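SAM-dependent methyltransferase (Anabaena variabilis ATCC 29413, PDB 3GGD) probably transfers a methyl group from S-adenosyl-L-methionine to an acceptor not yet identified, and holds the product S-adenosyl-L-homocysteine in its Rossmann-like domain. Local coordinates at residues Ile162-Gly165 and Thr166-Asp170; Gly180-Tyr184 and Glu185-Val189. One frame throughout, in Å; residues are numbered along the deposited sequence. Where two conformers were deposited one is given.

Contact 1 of 2, residues Ile162-Gly165 and Thr166-Asp170; sequences IELG and TGCID. With SO4 (sulfate ion), chain G.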
ATOM      1  N   ILE A 162       2.746  -5.898  -1.913  1.00 61.11           N
ATOM      2  CA  ILE A 162       3.265  -5.580  -3.244  1.00 60.39           C
ATOM      3  C   ILE A 162       3.642  -4.085  -3.189  1.00 60.86           C
ATOM      4  O   ILE A 162       2.875  -3.237  -2.726  1.00 60.09           O
ATOM      5  CB  ILE A 162       2.278  -5.964  -4.373  1.00 61.01           C
ATOM      6  CG1 ILE A 162       2.929  -5.667  -5.739  1.00 60.75           C
ATOM      7  CG2 ILE A 162       0.855  -5.272  -4.163  1.00 57.61           C
ATOM      8  CD1 ILE A 162       2.106  -6.086  -6.996  1.00 59.63           C
ATOM      9  N   GLU A 163       4.877  -3.811  -3.585  1.00 60.75           N
ATOM     10  CA  GLU A 163       5.482  -2.504  -3.456  1.00 60.39           C
ATOM     11  C   GLU A 163       6.197  -2.154  -4.758  1.00 60.03           C
ATOM     12  O   GLU A 163       6.401  -3.013  -5.605  1.00 59.45           O
ATOM     13  CB  GLU A 163       6.507  -2.546  -2.299  1.00 60.51           C
ATOM     14  CG  GLU A 163       5.880  -2.814  -0.939  1.00 60.90           C
ATOM     15  CD  GLU A 163       4.946  -1.712  -0.484  1.00 64.04           C
ATOM     16  OE1 GLU A 163       5.159  -0.545  -0.920  1.00 62.95           O
ATOM     17  OE2 GLU A 163       3.969  -2.017   0.276  1.00 64.97           O
ATOM     18  N   LEU A 164       6.581  -0.894  -4.909  1.00 59.40           N
ATOM     19  CA  LEU A 164       7.431  -0.512  -6.029  1.00 60.34           C
ATOM     20  C   LEU A 164       8.808  -1.009  -5.666  1.00 60.50           C
ATOM     21  O   LEU A 164       9.234  -0.856  -4.518  1.00 60.25           O
ATOM     22  CB  LEU A 164       7.392   0.994  -6.280  1.00 60.03           C
ATOM     23  CG  LEU A 164       5.991   1.563  -6.617  1.00 61.38           C
ATOM     24  CD1 LEU A 164       6.047   3.031  -7.100  1.00 62.17           C
ATOM     25  CD2 LEU A 164       5.263   0.700  -7.647  1.00 60.33           C
ATOM     26  N   GLY A 165       9.478  -1.630  -6.630  1.00 60.88           N
ATOM     27  CA  GLY A 165      10.747  -2.277  -6.388  1.00 61.64           C
ATOM     28  C   GLY A 165      11.939  -1.575  -7.019  1.00 62.34           C
ATOM     29  O   GLY A 165      11.850  -0.424  -7.483  1.00 62.78           O
ATOM     30  N   THR A 166      13.070  -2.263  -6.985  1.00 62.27           N
ATOM     31  CA  THR A 166      14.305  -1.763  -7.585  1.00 62.49           C
ATOM     32  C   THR A 166      13.989  -1.355  -9.015  1.00 63.15           C
ATOM     33  O   THR A 166      13.285  -2.076  -9.754  1.00 63.09           O
ATOM     34  CB  THR A 166      15.396  -2.854  -7.581  1.00 62.06           C
ATOM     35  OG1 THR A 166      15.573  -3.282  -6.235  1.00 62.66           O
ATOM     36  CG2 THR A 166      16.737  -2.336  -8.154  1.00 58.61           C
ATOM     37  N   GLY A 167      14.483  -0.189  -9.389  1.00 63.34           N
ATOM     38  CA  GLY A 167      14.210   0.328 -10.721  1.00 63.72           C
ATOM     39  C   GLY A 167      13.114   1.364 -10.713  1.00 63.78           C
ATOM     40  O   GLY A 167      12.932   2.075 -11.675  1.00 63.80           O
ATOM     41  N   CYS A 168      12.407   1.488  -9.601  1.00 65.07           N
ATOM     42  CA  CYS A 168      11.309   2.455  -9.521  1.00 64.77           C
ATOM     43  C   CYS A 168      11.710   3.871  -9.948  1.00 63.95           C
ATOM     44  O   CYS A 168      11.025   4.501 -10.752  1.00 62.88           O
ATOM     45  CB  CYS A 168      10.754   2.505  -8.089  1.00 65.48           C
ATOM     46  SG  CYS A 168       9.493   3.860  -7.829  1.00 68.53           S
ATOM     47  N   ILE A 169      12.789   4.383  -9.359  1.00 63.43           N
ATOM     48  CA  ILE A 169      13.210   5.773  -9.596  1.00 63.38           C
ATOM     49  C   ILE A 169      13.717   5.940 -11.037  1.00 62.87           C
ATOM     50  O   ILE A 169      13.390   6.923 -11.687  1.00 62.55           O
ATOM     51  CB  ILE A 169      14.237   6.261  -8.509  1.00 63.51           C
ATOM     52  CG1 ILE A 169      13.604   6.189  -7.093  1.00 64.85           C
ATOM     53  CG2 ILE A 169      14.819   7.663  -8.832  1.00 63.60           C
ATOM     54  CD1 ILE A 169      12.278   6.914  -6.883  1.00 65.29           C
ATOM     55  N   ASP A 170      14.493   4.979 -11.536  1.00 62.18           N
ATOM     56  CA  ASP A 170      14.897   5.005 -12.925  1.00 62.18           C
ATOM     57  C   ASP A 170      13.693   4.995 -13.885  1.00 61.14           C
ATOM     58  O   ASP A 170      13.685   5.662 -14.900  1.00 59.99           O
ATOM     59  CB  ASP A 170      15.738   3.788 -13.246  1.00 62.93           C
ATOM     60  CG  ASP A 170      17.159   3.864 -12.672  1.00 66.42           C
ATOM     61  OD1 ASP A 170      17.622   4.953 -12.236  1.00 68.58           O
ATOM     62  OD2 ASP A 170      17.814   2.798 -12.683  1.00 73.39           O
TER
HETATM   63  S   SO4 G 250      16.063   2.806  -8.572  1.00 92.32           S
HETATM   64  O1  SO4 G 250      15.462   3.027  -9.890  1.00 90.20           O
HETATM   65  O2  SO4 G 250      17.374   3.470  -8.481  1.00 92.41           O
HETATM   66  O3  SO4 G 250      16.113   1.360  -8.239  1.00 91.11           O
HETATM   67  O4  SO4 G 250      15.224   3.464  -7.565  1.00 95.51           O
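G165 and C168 close a type II beta turn that carries the chain from strand 158-164 of the Rossmann-like methyltransferase sheet straight into helix 168-179. One backbone bond makes the closure: C168 N donates a hydrogen bond to G165 O at 2.9 Å, with the donor tilted somewhat from the carbonyl plane and the N-H bent to 144°. At the N-cap position, the positive phi of G167 would drive any CB into the carbonyl oxygen of T166, so glycine suits the place.

The apolar part of the turn rests on L164 and C168. With SG swung anti to the backbone N (chi1 173°), the thiol lies alongside the leucine, its sulfur 3.6 Å from L164 CD1 and also near L164 CB. L164 reaches beyond the turn to H135 and F221, so this pair joins the strand end and the helix start to the surrounding loops. Further back on the strand, the carboxylate of E163 accepts bonds from the backbone N of G133, F134 and H135.

The first turn of a helix exposes backbone N-H groups to an anion, and here a sulfate, probably from the crystallisation liquor, occupies that place. G167 N meets O3 of the sulfate at 2.5 Å, a short separation whose exact length is doubtful, while I169 N makes a longer bond to O4 at 3.2 Å. The positive end of the helix dipole probably favours the ion as well. The straightest of the three bonds, at 175°, runs from D170 N to sulfate O1 over 2.7 Å.

Contact 2 of 2, residues Gly180-Tyr184 and Glu185-Val189; sequences GQLPY and ELLLV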
ATOM      1  N   GLY A 180       9.738  14.946 -20.869  1.00 63.69           N
ATOM      2  CA  GLY A 180       9.864  16.304 -20.329  1.00 62.89           C
ATOM      3  C   GLY A 180       9.121  16.639 -19.038  1.00 63.20           C
ATOM      4  O   GLY A 180       9.329  17.705 -18.478  1.00 62.08           O
ATOM      5  N   GLN A 181       8.201  15.783 -18.597  1.00 62.99           N
ATOM      6  CA  GLN A 181       7.634  15.910 -17.268  1.00 63.93           C
ATOM      7  C   GLN A 181       7.198  14.575 -16.795  1.00 61.76           C
ATOM      8  O   GLN A 181       7.055  13.645 -17.585  1.00 61.68           O
ATOM      9  CB  GLN A 181       6.500  16.965 -17.098  1.00 64.65           C
ATOM     10  CG  GLN A 181       5.405  17.109 -18.164  1.00 68.29           C
ATOM     11  CD  GLN A 181       4.160  18.025 -17.696  1.00 68.58           C
ATOM     12  OE1 GLN A 181       4.297  19.106 -17.091  1.00 67.52           O
ATOM     13  NE2 GLN A 181       2.957  17.536 -17.995  1.00 75.69           N
ATOM     14  N   LEU A 182       7.044  14.485 -15.479  1.00 59.96           N
ATOM     15  CA  LEU A 182       6.513  13.315 -14.833  1.00 58.47           C
ATOM     16  C   LEU A 182       5.003  13.252 -15.083  1.00 57.95           C
ATOM     17  O   LEU A 182       4.383  14.253 -15.442  1.00 56.12           O
ATOM     18  CB  LEU A 182       6.820  13.354 -13.338  1.00 58.42           C
ATOM     19  CG  LEU A 182       8.306  13.199 -12.919  1.00 60.02           C
ATOM     20  CD1 LEU A 182       8.488  13.576 -11.423  1.00 61.22           C
ATOM     21  CD2 LEU A 182       8.838  11.749 -13.195  1.00 59.50           C
ATOM     22  N   PRO A 183       4.414  12.063 -14.954  1.00 57.81           N
ATOM     23  CA  PRO A 183       2.975  11.881 -15.118  1.00 58.20           C
ATOM     24  C   PRO A 183       2.120  12.790 -14.207  1.00 58.11           C
ATOM     25  O   PRO A 183       2.405  12.881 -13.006  1.00 56.58           O
ATOM     26  CB  PRO A 183       2.769  10.428 -14.690  1.00 58.89           C
ATOM     27  CG  PRO A 183       4.049   9.763 -15.046  1.00 59.35           C
ATOM     28  CD  PRO A 183       5.109  10.786 -14.709  1.00 58.29           C
ATOM     29  N   TYR A 184       1.085  13.426 -14.774  1.00 58.68           N
ATOM     30  CA  TYR A 184       0.153  14.284 -14.015  1.00 58.67           C
ATOM     31  C   TYR A 184      -0.256  13.666 -12.703  1.00 57.94           C
ATOM     32  O   TYR A 184      -0.177  14.305 -11.650  1.00 56.84           O
ATOM     33  CB  TYR A 184      -1.154  14.608 -14.826  1.00 61.03           C
ATOM     34  CG  TYR A 184      -2.243  15.434 -14.044  1.00 60.77           C
ATOM     35  CD1 TYR A 184      -1.903  16.628 -13.432  1.00 65.08           C
ATOM     36  CD2 TYR A 184      -3.595  15.047 -13.981  1.00 64.20           C
ATOM     37  CE1 TYR A 184      -2.862  17.434 -12.730  1.00 64.90           C
ATOM     38  CE2 TYR A 184      -4.591  15.853 -13.287  1.00 60.92           C
ATOM     39  CZ  TYR A 184      -4.205  17.050 -12.636  1.00 65.99           C
ATOM     40  OH  TYR A 184      -5.120  17.940 -11.893  1.00 63.96           O
ATOM     41  N   GLU A 185      -0.683  12.405 -12.754  1.00 56.77           N
ATOM     42  CA  GLU A 185      -1.221  11.774 -11.567  1.00 57.27           C
ATOM     43  C   GLU A 185      -0.164  11.549 -10.482  1.00 57.14           C
ATOM     44  O   GLU A 185      -0.506  11.452  -9.302  1.00 58.73           O
ATOM     45  CB  GLU A 185      -1.957  10.471 -11.918  1.00 56.98           C
ATOM     46  CG  GLU A 185      -3.090  10.651 -12.977  1.00 57.71           C
ATOM     47  CD  GLU A 185      -2.623  10.545 -14.434  1.00 61.05           C
ATOM     48  OE1 GLU A 185      -1.403  10.631 -14.734  1.00 60.63           O
ATOM     49  OE2 GLU A 185      -3.505  10.350 -15.296  1.00 62.77           O
ATOM     50  N   LEU A 186       1.099  11.470 -10.867  1.00 56.21           N
ATOM     51  CA  LEU A 186       2.186  11.342  -9.885  1.00 56.00           C
ATOM     52  C   LEU A 186       2.461  12.730  -9.307  1.00 55.77           C
ATOM     53  O   LEU A 186       2.650  12.886  -8.112  1.00 57.26           O
ATOM     54  CB  LEU A 186       3.451  10.776 -10.511  1.00 55.07           C
ATOM     55  CG  LEU A 186       4.706  10.687  -9.596  1.00 56.84           C
ATOM     56  CD1 LEU A 186       4.467   9.821  -8.335  1.00 53.66           C
ATOM     57  CD2 LEU A 186       5.904  10.187 -10.392  1.00 53.93           C
ATOM     58  N   LEU A 187       2.471  13.738 -10.161  1.00 55.68           N
ATOM     59  CA  LEU A 187       2.666  15.087  -9.679  1.00 55.97           C
ATOM     60  C   LEU A 187       1.603  15.444  -8.624  1.00 56.56           C
ATOM     61  O   LEU A 187       1.895  16.143  -7.631  1.00 56.67           O
ATOM     62  CB  LEU A 187       2.707  16.070 -10.848  1.00 55.54           C
ATOM     63  CG  LEU A 187       3.971  16.015 -11.710  1.00 55.17           C
ATOM     64  CD1 LEU A 187       3.858  16.930 -12.959  1.00 50.57           C
ATOM     65  CD2 LEU A 187       5.253  16.364 -10.864  1.00 54.72           C
ATOM     66  N   LEU A 188       0.377  14.945  -8.815  1.00 57.24           N
ATOM     67  CA  LEU A 188      -0.697  15.184  -7.846  1.00 57.51           C
ATOM     68  C   LEU A 188      -0.384  14.713  -6.438  1.00 57.12           C
ATOM     69  O   LEU A 188      -0.868  15.318  -5.464  1.00 56.83           O
ATOM     70  CB  LEU A 188      -2.041  14.569  -8.296  1.00 57.27           C
ATOM     71  CG  LEU A 188      -2.729  15.281  -9.472  1.00 57.54           C
ATOM     72  CD1 LEU A 188      -4.005  14.535  -9.909  1.00 58.20           C
ATOM     73  CD2 LEU A 188      -3.025  16.749  -9.193  1.00 56.43           C
ATOM     74  N   VAL A 189       0.391  13.634  -6.309  0.50 56.75           N
ATOM     75  CA  VAL A 189       0.776  13.141  -4.980  0.50 56.60           C
ATOM     76  C   VAL A 189       1.983  13.937  -4.479  0.50 56.92           C
ATOM     77  O   VAL A 189       2.028  14.365  -3.328  0.50 56.53           O
ATOM     78  CB  VAL A 189       1.171  11.611  -4.953  0.50 57.10           C
ATOM     79  CG1 VAL A 189       0.935  11.005  -3.536  0.50 52.65           C
ATOM     80  CG2 VAL A 189       0.422  10.818  -6.018  0.50 57.46           C
TER
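P183 O takes two backbone bonds from the helix that follows it, and in doing so fixes the start of helix 184-190. L187 N approaches nearly along the C=O axis at 3.0 Å, with an N-H angle of 166°. L186 N, at 2.9 Å, adds an i to i+3 bond; it comes instead from above the carbonyl plane and is more bent, at 132°. One residue on, the bond from L188 N to Y184 O, at 3.0 Å, continues the i to i+4 pattern that L187 N and P183 O begin. The carboxylate of E185 folds back at chi2 beside the first turn, and its OE1 is bonded to ND1 of H225, a tie from the helix start to a separate loop.

Outside this backbone frame lies the pair Y184 and L188. The tyrosine CG is anti to the backbone N (chi1 176°), which lays the ring along the helix surface where the leucine one turn later can cover it. L188 CD1 sits over one face, 3.9 Å from the ring centroid and offset toward the rim, in a CH-pi contact. Its other methyl, CD2, lies 3.6 Å from Y184 CE1 and close to the hydroxyl. With an alanine here both methyls are gone, and the face of the tyrosine beneath CD1 is likely to lose its lid, leaving the ring freer to turn.

The remaining packing is looser. L182 CD2 stands 4.3 Å from L186 CD2, and both leucines also touch F172 of helix 168-179; P183 CB meets L186 CB at 4.2 Å. Together these contacts form a helix N-terminus with proline at the N-cap, packed against the preceding helix by its apolar side chains.

How the contacts relate
Two helix starts follow in succession, made by different means. Contact 1 comes first, where strand 158-164 gives way to helix 168-179; contact 2 follows beyond the end of that helix, at the beginning of helix 184-190. Their centres are 16 Å apart and their nearest atoms about 7 Å, so the two do not touch. Helix 168-179 connects them, being opened by contact 1 and packed against by L182, P183 and L186 of contact 2. Contact 1 thus lies at the C-terminal end of an inner strand of the central sheet, whereas contact 2 lies farther from the chain centre, with L188 about 10 Å from the side chain of W23, which binds S-adenosyl-L-homocysteine.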